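Tailspike protein (Siphovirus 9NA, PDB 3RIQ) probably recognises and cleaves the lipopolysaccharide O-antigen of Salmonella as an endorhamnosidase, serving as the receptor-binding tailspike of the phage. Local coordinates at residues 90-95 and 114-119; 84-89 and 162-167; 121-126 and 214-219; 94-99 and 128-133. All coordinates share one frame; numbering follows the deposited sequence.

Interaction 1: 90-95 and 114-119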
loop_
_atom_site.group_PDB
_atom_site.type_symbol
_atom_site.label_atom_id
_atom_site.label_comp_id
_atom_site.label_asym_id
_atom_site.label_seq_id
_atom_site.Cartn_x
_atom_site.Cartn_y
_atom_site.Cartn_z
ATOM N N THR A 90 -30.793 -5.569 -28.530
ATOM C CA THR A 90 -30.185 -6.388 -27.495
ATOM C C THR A 90 -29.164 -7.321 -28.161
ATOM O O THR A 90 -29.522 -8.069 -29.077
ATOM C CB THR A 90 -31.239 -7.204 -26.730
ATOM O OG1 THR A 90 -32.150 -6.293 -26.082
ATOM C CG2 THR A 90 -30.559 -8.093 -25.689
ATOM N N PRO A 91 -27.885 -7.248 -27.737
ATOM C CA PRO A 91 -26.880 -8.041 -28.423
ATOM C C PRO A 91 -26.841 -9.476 -27.928
ATOM O O PRO A 91 -27.217 -9.735 -26.777
ATOM C CB PRO A 91 -25.574 -7.375 -27.989
ATOM C CG PRO A 91 -25.865 -6.885 -26.571
ATOM C CD PRO A 91 -27.292 -6.354 -26.713
ATOM N N TYR A 92 -26.423 -10.396 -28.796
ATOM C CA TYR A 92 -25.953 -11.701 -28.340
ATOM C C TYR A 92 -24.635 -11.491 -27.612
ATOM O O TYR A 92 -23.743 -10.797 -28.123
ATOM C CB TYR A 92 -25.732 -12.639 -29.546
ATOM C CG TYR A 92 -27.030 -13.090 -30.171
ATOM C CD1 TYR A 92 -27.699 -14.236 -29.692
ATOM C CD2 TYR A 92 -27.613 -12.380 -31.218
ATOM C CE1 TYR A 92 -28.905 -14.668 -30.270
ATOM C CE2 TYR A 92 -28.804 -12.789 -31.772
ATOM C CZ TYR A 92 -29.452 -13.928 -31.295
ATOM O OH TYR A 92 -30.640 -14.322 -31.885
ATOM N N THR A 93 -24.519 -12.065 -26.409
ATOM C CA THR A 93 -23.259 -12.010 -25.675
ATOM C C THR A 93 -22.781 -13.389 -25.309
ATOM O O THR A 93 -23.592 -14.313 -25.132
ATOM C CB THR A 93 -23.325 -11.155 -24.385
ATOM O OG1 THR A 93 -24.214 -11.765 -23.418
ATOM C CG2 THR A 93 -23.775 -9.718 -24.721
ATOM N N VAL A 94 -21.461 -13.536 -25.213
ATOM C CA VAL A 94 -20.840 -14.757 -24.630
ATOM C C VAL A 94 -20.652 -14.576 -23.115
ATOM O O VAL A 94 -20.243 -13.491 -22.680
ATOM C CB VAL A 94 -19.503 -15.130 -25.366
ATOM C CG1 VAL A 94 -18.411 -14.030 -25.233
ATOM C CG2 VAL A 94 -18.953 -16.462 -24.839
ATOM N N TYR A 95 -21.030 -15.586 -22.324
ATOM C CA TYR A 95 -20.946 -15.517 -20.872
ATOM C C TYR A 95 -20.077 -16.652 -20.377
ATOM O O TYR A 95 -20.478 -17.824 -20.421
ATOM C CB TYR A 95 -22.343 -15.579 -20.256
ATOM C CG TYR A 95 -22.321 -15.356 -18.750
ATOM C CD1 TYR A 95 -21.866 -14.150 -18.222
ATOM C CD2 TYR A 95 -22.768 -16.330 -17.869
ATOM C CE1 TYR A 95 -21.822 -13.944 -16.853
ATOM C CE2 TYR A 95 -22.757 -16.124 -16.464
ATOM C CZ TYR A 95 -22.265 -14.915 -15.976
ATOM O OH TYR A 95 -22.235 -14.668 -14.630
ATOM N N VAL A 114 -23.948 -18.366 -25.617
ATOM C CA VAL A 114 -24.244 -17.194 -26.456
ATOM C C VAL A 114 -25.762 -16.967 -26.581
ATOM O O VAL A 114 -26.496 -17.818 -27.111
ATOM C CB VAL A 114 -23.571 -17.290 -27.851
ATOM C CG1 VAL A 114 -24.068 -16.131 -28.778
ATOM C CG2 VAL A 114 -22.058 -17.363 -27.704
ATOM N N ALA A 115 -26.215 -15.814 -26.098
ATOM C CA ALA A 115 -27.637 -15.503 -25.935
ATOM C C ALA A 115 -27.812 -13.999 -25.861
ATOM O O ALA A 115 -26.890 -13.276 -25.444
ATOM C CB ALA A 115 -28.193 -16.152 -24.667
ATOM N N GLN A 116 -28.981 -13.517 -26.263
ATOM C CA GLN A 116 -29.291 -12.084 -26.125
ATOM C C GLN A 116 -29.409 -11.640 -24.669
ATOM O O GLN A 116 -30.209 -12.187 -23.899
ATOM C CB GLN A 116 -30.572 -11.739 -26.896
ATOM C CG GLN A 116 -30.322 -11.688 -28.373
ATOM C CD GLN A 116 -31.561 -11.313 -29.155
ATOM O OE1 GLN A 116 -32.464 -12.135 -29.327
ATOM N NE2 GLN A 116 -31.602 -10.070 -29.651
ATOM N N ARG A 117 -28.592 -10.663 -24.290
ATOM C CA ARG A 117 -28.593 -10.154 -22.924
ATOM C C ARG A 117 -28.311 -8.672 -22.943
ATOM O O ARG A 117 -27.548 -8.175 -23.785
ATOM C CB ARG A 117 -27.498 -10.821 -22.040
ATOM C CG ARG A 117 -27.509 -12.333 -21.958
ATOM C CD ARG A 117 -26.440 -12.771 -20.947
ATOM N NE ARG A 117 -26.439 -14.223 -20.810
ATOM C CZ ARG A 117 -25.827 -15.063 -21.639
ATOM N NH1 ARG A 117 -25.900 -16.387 -21.414
ATOM N NH2 ARG A 117 -25.127 -14.604 -22.660
ATOM N N LEU A 118 -28.913 -7.977 -21.995
ATOM C CA LEU A 118 -28.549 -6.576 -21.728
ATOM C C LEU A 118 -27.697 -6.413 -20.468
ATOM O O LEU A 118 -27.180 -5.316 -20.201
ATOM C CB LEU A 118 -29.823 -5.734 -21.544
ATOM C CG LEU A 118 -30.652 -5.382 -22.789
ATOM C CD1 LEU A 118 -31.915 -4.620 -22.422
ATOM C CD2 LEU A 118 -29.795 -4.578 -23.722
ATOM N N ASP A 119 -27.600 -7.464 -19.661
ATOM C CA ASP A 119 -27.026 -7.316 -18.304
ATOM C C ASP A 119 -25.586 -7.803 -18.135
ATOM O O ASP A 119 -24.890 -7.334 -17.232
ATOM C CB ASP A 119 -27.929 -7.961 -17.229
ATOM C CG ASP A 119 -28.097 -9.484 -17.420
ATOM O OD1 ASP A 119 -28.137 -9.949 -18.577
ATOM O OD2 ASP A 119 -28.178 -10.238 -16.413
#
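OG1 of Thr93 has two partners: Arg117 NH2 donates to it at 3.1 Å, and it is also hydrogen-bonded to the backbone oxygen of Lys120. The arginine reaches this hydroxyl with its chain extended from CG to NE, laying CB, CG and CD along OG1 before the guanidinium, which keeps OG1 close to its own plane. CB of Tyr95 sits over one guanidinium face and CB of Ala115 over the opposite one, while NH1 turns back to the carbonyl of Ser113. The framework is a small two-stranded antiparallel sheet, 92-93 against 115-116. Thr93 and Ala115 form its hydrogen-bonded pair, with Thr93 N to Ala115 O at 2.8 Å and Ala115 N to Thr93 O at 3.2 Å; Arg117 N adds a bond to Pro91 O at 3.0 Å. On the other face, Gln116 lies across the Tyr92 ring. Its CG stands 3.6 Å from the ring centroid, almost on the normal, a CH-pi contact, and the amide plane is stacked 18° from the ring. With Gln116 CG anti to the carbonyl carbon (chi1 -75°) and the chain extended beyond it, Gln116 NE2 arrives at Thr90 O at 2.9 Å, nearly straight at 173°. The chemistry implies a small sheet bonded through side chains on both faces as well as backbone, its arginine probably limited in rotation by flanking carbons and bonded nitrogens.

Interaction 2: 84-89 and 162-167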
loop_
_atom_site.group_PDB
_atom_site.type_symbol
_atom_site.label_atom_id
_atom_site.label_comp_id
_atom_site.label_asym_id
_atom_site.label_seq_id
_atom_site.Cartn_x
_atom_site.Cartn_y
_atom_site.Cartn_z
ATOM N N HIS A 84 -25.875 8.449 -20.133
ATOM C CA HIS A 84 -26.086 7.000 -20.211
ATOM C C HIS A 84 -26.253 6.563 -21.664
ATOM O O HIS A 84 -27.219 6.944 -22.303
ATOM C CB HIS A 84 -27.331 6.605 -19.403
ATOM C CG HIS A 84 -27.512 5.123 -19.235
ATOM N ND1 HIS A 84 -27.822 4.559 -18.015
ATOM C CD2 HIS A 84 -27.464 4.093 -20.122
ATOM C CE1 HIS A 84 -27.939 3.244 -18.161
ATOM N NE2 HIS A 84 -27.748 2.941 -19.431
ATOM N N MET A 85 -25.308 5.790 -22.171
ATOM C CA MET A 85 -25.363 5.242 -23.520
ATOM C C MET A 85 -25.977 3.847 -23.486
ATOM O O MET A 85 -25.407 2.944 -22.902
ATOM C CB MET A 85 -23.966 5.179 -24.140
ATOM C CG MET A 85 -23.253 6.500 -24.230
ATOM S SD MET A 85 -24.174 7.858 -24.972
ATOM C CE MET A 85 -24.489 7.171 -26.646
ATOM N N HIS A 86 -27.136 3.680 -24.117
ATOM C CA HIS A 86 -27.870 2.418 -24.098
ATOM C C HIS A 86 -28.087 1.862 -25.520
ATOM O O HIS A 86 -28.595 2.549 -26.386
ATOM C CB HIS A 86 -29.224 2.668 -23.421
ATOM C CG HIS A 86 -29.936 1.426 -22.939
ATOM N ND1 HIS A 86 -30.325 0.407 -23.790
ATOM C CD2 HIS A 86 -30.396 1.084 -21.704
ATOM C CE1 HIS A 86 -30.944 -0.534 -23.090
ATOM N NE2 HIS A 86 -31.016 -0.139 -21.827
ATOM N N THR A 87 -27.715 0.621 -25.751
ATOM C CA THR A 87 -27.990 -0.021 -27.029
ATOM C C THR A 87 -29.490 0.015 -27.411
ATOM O O THR A 87 -30.382 0.001 -26.525
ATOM C CB THR A 87 -27.460 -1.494 -27.000
ATOM O OG1 THR A 87 -27.534 -2.029 -28.328
ATOM C CG2 THR A 87 -28.264 -2.396 -26.014
ATOM N N LYS A 88 -29.784 0.044 -28.705
ATOM C CA LYS A 88 -31.168 -0.106 -29.144
ATOM C C LYS A 88 -31.516 -1.606 -29.276
ATOM O O LYS A 88 -32.469 -2.096 -28.668
ATOM C CB LYS A 88 -31.409 0.676 -30.445
ATOM C CG LYS A 88 -32.839 0.439 -30.993
ATOM C CD LYS A 88 -33.197 1.367 -32.173
ATOM C CE LYS A 88 -32.253 1.173 -33.387
ATOM N NZ LYS A 88 -32.591 2.062 -34.605
ATOM N N THR A 89 -30.698 -2.333 -30.020
ATOM C CA THR A 89 -30.852 -3.781 -30.208
ATOM C C THR A 89 -30.155 -4.530 -29.071
ATOM O O THR A 89 -29.066 -4.157 -28.677
ATOM C CB THR A 89 -30.187 -4.212 -31.555
ATOM O OG1 THR A 89 -30.785 -3.489 -32.643
ATOM C CG2 THR A 89 -30.371 -5.709 -31.822
ATOM N N GLU A 162 -22.717 6.403 -17.340
ATOM C CA GLU A 162 -23.281 5.044 -17.309
ATOM C C GLU A 162 -23.366 4.461 -18.715
ATOM O O GLU A 162 -23.209 5.190 -19.714
ATOM C CB GLU A 162 -24.710 5.095 -16.732
ATOM C CG GLU A 162 -24.820 5.826 -15.404
ATOM C CD GLU A 162 -26.176 5.678 -14.727
ATOM O OE1 GLU A 162 -27.159 5.193 -15.349
ATOM O OE2 GLU A 162 -26.280 6.047 -13.543
ATOM N N ALA A 163 -23.656 3.168 -18.816
ATOM C CA ALA A 163 -23.859 2.543 -20.137
ATOM C C ALA A 163 -24.568 1.205 -19.983
ATOM O O ALA A 163 -24.355 0.498 -18.998
ATOM C CB ALA A 163 -22.508 2.294 -20.818
ATOM N N THR A 164 -25.341 0.850 -20.994
ATOM C CA THR A 164 -25.931 -0.485 -21.068
ATOM C C THR A 164 -25.611 -0.986 -22.469
ATOM O O THR A 164 -26.274 -0.620 -23.436
ATOM C CB THR A 164 -27.451 -0.467 -20.802
ATOM O OG1 THR A 164 -27.712 0.141 -19.529
ATOM C CG2 THR A 164 -28.030 -1.906 -20.786
ATOM N N MET A 165 -24.553 -1.786 -22.562
ATOM C CA MET A 165 -23.988 -2.196 -23.836
ATOM C C MET A 165 -23.633 -0.939 -24.659
ATOM O O MET A 165 -24.113 -0.735 -25.778
ATOM C CB MET A 165 -24.945 -3.151 -24.598
ATOM C CG MET A 165 -25.271 -4.405 -23.824
ATOM S SD MET A 165 -23.843 -5.481 -23.556
ATOM C CE MET A 165 -24.541 -6.723 -22.424
ATOM N N GLY A 166 -22.781 -0.090 -24.070
ATOM C CA GLY A 166 -22.409 1.190 -24.654
ATOM C C GLY A 166 -21.056 1.607 -24.117
ATOM O O GLY A 166 -20.455 0.956 -23.249
ATOM N N GLY A 167 -20.586 2.730 -24.600
ATOM C CA GLY A 167 -19.300 3.258 -24.152
ATOM C C GLY A 167 -19.010 4.624 -24.695
ATOM O O GLY A 167 -19.850 5.221 -25.395
#
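His84 reaches across to two residues of 162-167 at a place where successive coils of the right-handed beta-helix stack in parallel register, His84 beside Glu162, Met85 beside Ala163 and His86 beside Thr164. Its ring has CG anti to the backbone N (chi1 -171°), which swings both nitrogens over the neighbouring strand. His84 ND1 donates to the anti lone pair of Glu162 OE1 at 2.8 Å, a bent bond of 140° with the oxygen tilted from the ring plane. His84 NE2 and Thr164 OG1 share a hydrogen bond of 2.8 Å at the ring edge, and the backbone of Glu162 and Ala163 runs beneath one face. With both nitrogens engaged, the rotation of the imidazole is well defined. The other carboxylate oxygen, OE2, bonds Asn183 and also Asn155 of a second subunit, tying this coil to the trimer.

Met85 continues the parallel pairing: Met85 N donates to Glu162 O at 3.3 Å and Met85 O accepts from Thr164 N at 2.8 Å, while its side chain turns to the opposite face, against Ala146 and Leu148. His86 lies alongside Thr164, the two pointing the same way, with Thr164 CB over the ring face 3.7 Å from its centroid; ND1 is held by Thr87 O, in the ring plane. Opposite Thr87 the chain turns a corner at Thr164 and Met165 into the next face of the helix; Thr87 N bonds Thr164 O at 3.0 Å, and Thr87 CG2 rests 3.7 Å from Met165 CB.

Interaction 3: 121-126 and 214-219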
loop_
_atom_site.group_PDB
_atom_site.type_symbol
_atom_site.label_atom_id
_atom_site.label_comp_id
_atom_site.label_asym_id
_atom_site.label_seq_id
_atom_site.Cartn_x
_atom_site.Cartn_y
_atom_site.Cartn_z
ATOM N N GLY A 121 -22.116 -10.594 -19.880
ATOM C CA GLY A 121 -21.440 -11.107 -21.074
ATOM C C GLY A 121 -21.035 -9.972 -21.996
ATOM O O GLY A 121 -21.407 -8.826 -21.784
ATOM N N TYR A 122 -20.244 -10.306 -23.003
ATOM C CA TYR A 122 -19.833 -9.322 -24.027
ATOM C C TYR A 122 -20.012 -9.905 -25.422
ATOM O O TYR A 122 -20.127 -11.126 -25.590
ATOM C CB TYR A 122 -18.372 -8.864 -23.783
ATOM C CG TYR A 122 -17.359 -9.979 -23.910
ATOM C CD1 TYR A 122 -16.847 -10.338 -25.165
ATOM C CD2 TYR A 122 -16.901 -10.667 -22.768
ATOM C CE1 TYR A 122 -15.901 -11.382 -25.303
ATOM C CE2 TYR A 122 -15.979 -11.725 -22.891
ATOM C CZ TYR A 122 -15.485 -12.075 -24.158
ATOM O OH TYR A 122 -14.569 -13.096 -24.270
ATOM N N LYS A 123 -20.020 -9.041 -26.430
ATOM C CA LYS A 123 -20.216 -9.520 -27.806
ATOM C C LYS A 123 -19.032 -10.374 -28.301
ATOM O O LYS A 123 -17.883 -9.974 -28.213
ATOM C CB LYS A 123 -20.489 -8.376 -28.792
ATOM C CG LYS A 123 -19.450 -7.276 -28.811
ATOM C CD LYS A 123 -19.147 -6.814 -30.241
ATOM C CE LYS A 123 -18.393 -5.509 -30.185
ATOM N NZ LYS A 123 -18.073 -4.975 -31.568
ATOM N N PRO A 124 -19.320 -11.552 -28.842
ATOM C CA PRO A 124 -18.253 -12.389 -29.373
ATOM C C PRO A 124 -17.495 -11.701 -30.483
ATOM O O PRO A 124 -18.087 -10.942 -31.273
ATOM C CB PRO A 124 -18.997 -13.586 -29.960
ATOM C CG PRO A 124 -20.245 -13.630 -29.296
ATOM C CD PRO A 124 -20.627 -12.212 -28.915
ATOM N N ASN A 125 -16.195 -11.956 -30.532
ATOM C CA ASN A 125 -15.302 -11.283 -31.479
ATOM C C ASN A 125 -14.048 -12.106 -31.760
ATOM O O ASN A 125 -13.915 -13.217 -31.239
ATOM C CB ASN A 125 -14.899 -9.909 -30.969
ATOM C CG ASN A 125 -14.014 -9.986 -29.752
ATOM O OD1 ASN A 125 -12.778 -9.932 -29.848
ATOM N ND2 ASN A 125 -14.630 -10.155 -28.600
ATOM N N VAL A 126 -13.117 -11.543 -32.546
ATOM C CA VAL A 126 -11.946 -12.289 -33.043
ATOM C C VAL A 126 -10.989 -12.789 -31.970
ATOM O O VAL A 126 -10.307 -13.793 -32.179
ATOM C CB VAL A 126 -11.119 -11.481 -34.109
ATOM C CG1 VAL A 126 -11.966 -11.163 -35.318
ATOM C CG2 VAL A 126 -10.504 -10.208 -33.517
ATOM N N TYR A 214 -17.763 -5.839 -18.150
ATOM C CA TYR A 214 -17.923 -6.474 -19.477
ATOM C C TYR A 214 -17.400 -5.589 -20.629
ATOM O O TYR A 214 -16.387 -4.914 -20.462
ATOM C CB TYR A 214 -19.355 -7.023 -19.703
ATOM C CG TYR A 214 -19.726 -8.060 -18.660
ATOM C CD1 TYR A 214 -19.231 -9.373 -18.749
ATOM C CD2 TYR A 214 -20.545 -7.736 -17.565
ATOM C CE1 TYR A 214 -19.536 -10.344 -17.771
ATOM C CE2 TYR A 214 -20.883 -8.703 -16.564
ATOM C CZ TYR A 214 -20.361 -10.001 -16.682
ATOM O OH TYR A 214 -20.675 -10.947 -15.737
ATOM N N GLY A 215 -18.060 -5.638 -21.792
ATOM C CA GLY A 215 -17.458 -5.112 -23.030
ATOM C C GLY A 215 -16.456 -6.058 -23.626
ATOM O O GLY A 215 -15.809 -6.835 -22.908
ATOM N N SER A 216 -16.334 -6.042 -24.947
ATOM C CA SER A 216 -15.388 -6.970 -25.605
ATOM C C SER A 216 -13.936 -6.511 -25.483
ATOM O O SER A 216 -13.032 -7.287 -25.814
ATOM C CB SER A 216 -15.744 -7.164 -27.102
ATOM O OG SER A 216 -15.630 -5.899 -27.772
ATOM N N GLY A 217 -13.725 -5.255 -25.061
ATOM C CA GLY A 217 -12.396 -4.643 -25.038
ATOM C C GLY A 217 -11.807 -4.533 -23.632
ATOM O O GLY A 217 -12.020 -5.408 -22.773
ATOM N N SER A 218 -11.114 -3.418 -23.383
ATOM C CA SER A 218 -10.456 -3.181 -22.105
ATOM C C SER A 218 -11.231 -2.076 -21.394
ATOM O O SER A 218 -11.848 -1.234 -22.063
ATOM C CB SER A 218 -8.984 -2.805 -22.321
ATOM O OG SER A 218 -8.272 -3.848 -22.997
ATOM N N ALA A 219 -11.245 -2.043 -20.055
ATOM C CA ALA A 219 -12.134 -1.068 -19.423
ATOM C C ALA A 219 -11.772 0.364 -19.839
ATOM O O ALA A 219 -12.669 1.187 -20.142
ATOM C CB ALA A 219 -12.145 -1.203 -17.914
HETATM O O HOH W 1 -20.658 -6.322 -22.744
#
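The long excursion that leaves the beta-helix after strand 79-87 comes back against the turn between strands 211-214 and 220-223, and here segments 121-126 and 214-219 meet without regular structure on either side. Gly121 crosses the Tyr214 ring: its N lies 3.3 Å above the ring plane, displaced from the centre toward the rim on the side of CD1 and CE1. At the phenol end of the same ring, OH is bonded to Arg242. One water bridges the two backbones, donating to Gly121 O at 2.8 Å and accepting from Gly215 N at 2.9 Å, so that a main-chain acceptor and a main-chain donor are satisfied through it.

Both glycines have positive phi, a backbone shape that glycine favours, at the point where the excursion packs on the corner of a parallel beta-helix coil. Next to the water, Tyr122 sets CB 3.4 Å from Gly215 O. Its CG lies between the backbone N and carbonyl carbon (chi1 63°), which brings CD1 to 3.9 Å from Ser216 CB, the ring meeting the serine obliquely, and carries OH off to Asp128 and Arg96.

Ser216 is received between three side chains. Besides the tyrosine, Asn125 ND2 comes to 3.5 Å from Ser216 CB, and Lys123 CE approaches Ser216 OG at 3.7 Å on the way to a salt bridge between NZ and Glu188. The amide of Asn125 is steadied from within its own segment, ND2 donating in plane to Lys123 O at 3.3 Å, while OD1 accepts from the backbone N of Asn127.

Interaction 4: 94-99 and 128-133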
loop_
_atom_site.group_PDB
_atom_site.type_symbol
_atom_site.label_atom_id
_atom_site.label_comp_id
_atom_site.label_asym_id
_atom_site.label_seq_id
_atom_site.Cartn_x
_atom_site.Cartn_y
_atom_site.Cartn_z
ATOM N N VAL A 94 -21.461 -13.536 -25.213
ATOM C CA VAL A 94 -20.840 -14.757 -24.630
ATOM C C VAL A 94 -20.652 -14.576 -23.115
ATOM O O VAL A 94 -20.243 -13.491 -22.680
ATOM C CB VAL A 94 -19.503 -15.130 -25.366
ATOM C CG1 VAL A 94 -18.411 -14.030 -25.233
ATOM C CG2 VAL A 94 -18.953 -16.462 -24.839
ATOM N N TYR A 95 -21.030 -15.586 -22.324
ATOM C CA TYR A 95 -20.946 -15.517 -20.872
ATOM C C TYR A 95 -20.077 -16.652 -20.377
ATOM O O TYR A 95 -20.478 -17.824 -20.421
ATOM C CB TYR A 95 -22.343 -15.579 -20.256
ATOM C CG TYR A 95 -22.321 -15.356 -18.750
ATOM C CD1 TYR A 95 -21.866 -14.150 -18.222
ATOM C CD2 TYR A 95 -22.768 -16.330 -17.869
ATOM C CE1 TYR A 95 -21.822 -13.944 -16.853
ATOM C CE2 TYR A 95 -22.757 -16.124 -16.464
ATOM C CZ TYR A 95 -22.265 -14.915 -15.976
ATOM O OH TYR A 95 -22.235 -14.668 -14.630
ATOM N N ARG A 96 -18.869 -16.319 -19.934
ATOM C CA ARG A 96 -17.837 -17.368 -19.716
ATOM C C ARG A 96 -17.783 -17.919 -18.280
ATOM O O ARG A 96 -16.732 -18.399 -17.855
ATOM C CB ARG A 96 -16.448 -16.801 -20.088
ATOM C CG ARG A 96 -16.266 -16.518 -21.593
ATOM C CD ARG A 96 -14.881 -15.997 -21.911
ATOM N NE ARG A 96 -14.641 -15.883 -23.355
ATOM C CZ ARG A 96 -14.373 -16.912 -24.170
ATOM N NH1 ARG A 96 -14.287 -18.158 -23.691
ATOM N NH2 ARG A 96 -14.180 -16.705 -25.468
ATOM N N PHE A 97 -18.893 -17.836 -17.544
ATOM C CA PHE A 97 -18.912 -18.184 -16.114
ATOM C C PHE A 97 -20.064 -19.108 -15.758
ATOM O O PHE A 97 -21.124 -19.078 -16.370
ATOM C CB PHE A 97 -18.902 -16.908 -15.238
ATOM C CG PHE A 97 -17.760 -15.998 -15.592
ATOM C CD1 PHE A 97 -16.487 -16.192 -15.026
ATOM C CD2 PHE A 97 -17.920 -15.016 -16.590
ATOM C CE1 PHE A 97 -15.401 -15.409 -15.413
ATOM C CE2 PHE A 97 -16.854 -14.231 -16.990
ATOM C CZ PHE A 97 -15.572 -14.435 -16.397
ATOM N N ASP A 98 -19.834 -19.949 -14.760
ATOM C CA ASP A 98 -20.877 -20.867 -14.294
ATOM C C ASP A 98 -21.640 -20.258 -13.120
ATOM O O ASP A 98 -21.415 -19.087 -12.741
ATOM C CB ASP A 98 -20.296 -22.262 -13.950
ATOM C CG ASP A 98 -19.318 -22.256 -12.746
ATOM O OD1 ASP A 98 -19.316 -21.300 -11.919
ATOM O OD2 ASP A 98 -18.574 -23.265 -12.621
ATOM N N ASP A 99 -22.521 -21.059 -12.522
ATOM C CA ASP A 99 -23.385 -20.586 -11.456
ATOM C C ASP A 99 -22.655 -20.303 -10.157
ATOM O O ASP A 99 -23.251 -19.705 -9.246
ATOM C CB ASP A 99 -24.534 -21.576 -11.232
ATOM C CG ASP A 99 -25.568 -21.508 -12.333
ATOM O OD1 ASP A 99 -25.582 -20.498 -13.085
ATOM O OD2 ASP A 99 -26.372 -22.454 -12.453
ATOM N N ASP A 128 -11.836 -14.138 -29.390
ATOM C CA ASP A 128 -12.491 -15.320 -28.794
ATOM C C ASP A 128 -12.170 -16.551 -29.628
ATOM O O ASP A 128 -13.038 -17.137 -30.301
ATOM C CB ASP A 128 -14.007 -15.143 -28.644
ATOM C CG ASP A 128 -14.373 -14.005 -27.704
ATOM O OD1 ASP A 128 -13.810 -13.920 -26.584
ATOM O OD2 ASP A 128 -15.203 -13.168 -28.100
ATOM N N HIS A 129 -10.901 -16.940 -29.543
ATOM C CA HIS A 129 -10.329 -17.968 -30.415
ATOM C C HIS A 129 -11.051 -19.306 -30.297
ATOM O O HIS A 129 -11.112 -20.051 -31.269
ATOM C CB HIS A 129 -8.826 -18.114 -30.150
ATOM C CG HIS A 129 -8.055 -16.837 -30.311
ATOM N ND1 HIS A 129 -8.107 -16.070 -31.458
ATOM C CD2 HIS A 129 -7.198 -16.201 -29.473
ATOM C CE1 HIS A 129 -7.330 -15.010 -31.313
ATOM N NE2 HIS A 129 -6.766 -15.065 -30.117
ATOM N N ASP A 130 -11.608 -19.590 -29.119
ATOM C CA ASP A 130 -12.305 -20.857 -28.864
ATOM C C ASP A 130 -13.653 -21.037 -29.600
ATOM O O ASP A 130 -14.045 -22.169 -29.906
ATOM C CB ASP A 130 -12.472 -21.112 -27.349
ATOM C CG ASP A 130 -13.316 -20.040 -26.638
ATOM O OD1 ASP A 130 -13.517 -18.954 -27.204
ATOM O OD2 ASP A 130 -13.767 -20.284 -25.491
ATOM N N ILE A 131 -14.354 -19.937 -29.894
ATOM C CA ILE A 131 -15.695 -20.031 -30.501
ATOM C C ILE A 131 -15.898 -19.253 -31.820
ATOM O O ILE A 131 -16.905 -19.455 -32.486
ATOM C CB ILE A 131 -16.848 -19.648 -29.515
ATOM C CG1 ILE A 131 -16.786 -18.162 -29.119
ATOM C CG2 ILE A 131 -16.871 -20.598 -28.290
ATOM C CD1 ILE A 131 -18.015 -17.681 -28.308
ATOM N N TRP A 132 -14.966 -18.353 -32.150
ATOM C CA TRP A 132 -15.125 -17.387 -33.273
ATOM C C TRP A 132 -15.515 -18.102 -34.571
ATOM O O TRP A 132 -16.533 -17.777 -35.199
ATOM C CB TRP A 132 -13.841 -16.542 -33.444
ATOM C CG TRP A 132 -13.910 -15.427 -34.481
ATOM C CD1 TRP A 132 -13.062 -15.242 -35.548
ATOM C CD2 TRP A 132 -14.870 -14.351 -34.541
ATOM N NE1 TRP A 132 -13.434 -14.122 -36.260
ATOM C CE2 TRP A 132 -14.543 -13.564 -35.672
ATOM C CE3 TRP A 132 -15.990 -13.992 -33.763
ATOM C CZ2 TRP A 132 -15.280 -12.423 -36.034
ATOM C CZ3 TRP A 132 -16.724 -12.852 -34.123
ATOM C CH2 TRP A 132 -16.363 -12.084 -35.254
ATOM N N ALA A 133 -14.746 -19.129 -34.926
ATOM C CA ALA A 133 -15.028 -19.914 -36.135
ATOM C C ALA A 133 -16.359 -20.687 -36.123
ATOM O O ALA A 133 -16.839 -21.081 -37.185
ATOM C CB ALA A 133 -13.857 -20.858 -36.450
#
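Asp128 opens the second segment with OD1 on Arg96 NH2 at 3.0 Å, a salt bridge in which the nitrogen meets the oxygen from above the carboxylate plane, the planes of the two groups standing 44° apart. The same OD1 is bonded to the hydroxyl of Tyr122, which also takes Arg96 NE, while OD2 accepts Asn125 N.

Asp130 answers end-on. The Asp130 and Arg96 side chains approach head-on, with the two planes only 22° apart: Asp130 OD2 receives Arg96 NH1 at 2.8 Å and Asp130 OD1 receives Arg96 NH2 at 2.9 Å, both on the syn side, though somewhat out of the carboxylate plane, and both nearly straight. An extended Arg96 chain, running from CG to NE without a bend, delivers the head to this pair. The result is a largely buried salt-bridge network inside the loop region that projects from the parallel beta-helix, with Arg96 NH2 serving both aspartates, and the guanidinium charge would be expected to favour the ionised form of both carboxylates.

Ile131 supplies the apolar neighbour. CG1 lies between its backbone N and carbonyl carbon (chi1 66°), and the extended remainder of the chain brings Ile131 CD1 to 3.8 Å from Val94 CG2; Val110 of helix 107-112 packs against both side chains.

In the fold
Interaction 2 belongs to the coils of the beta-helix; interactions 1 and 4 lie within the excursion that leaves it after strand 79-87, and interaction 3 joins that excursion back to a later coil. Interaction 1 is nested within the loop that interaction 2 closes, and the two touch, Leu118 CD2 lying 3.5 Å from Thr87 CG2. Val94 N stands 2.8 Å from Tyr122 O, a probable hydrogen bond joining 90-95 to 121-126. Interaction 4 continues from the Val94 end of interaction 1 and meets interaction 3 at Tyr122 OH, 2.6 Å from Asp128 OD1. Interactions 2 and 4 do not touch: their centres are about 22 Å apart and their nearest atoms about 8 Å, whereas interactions 1 and 3 touch both.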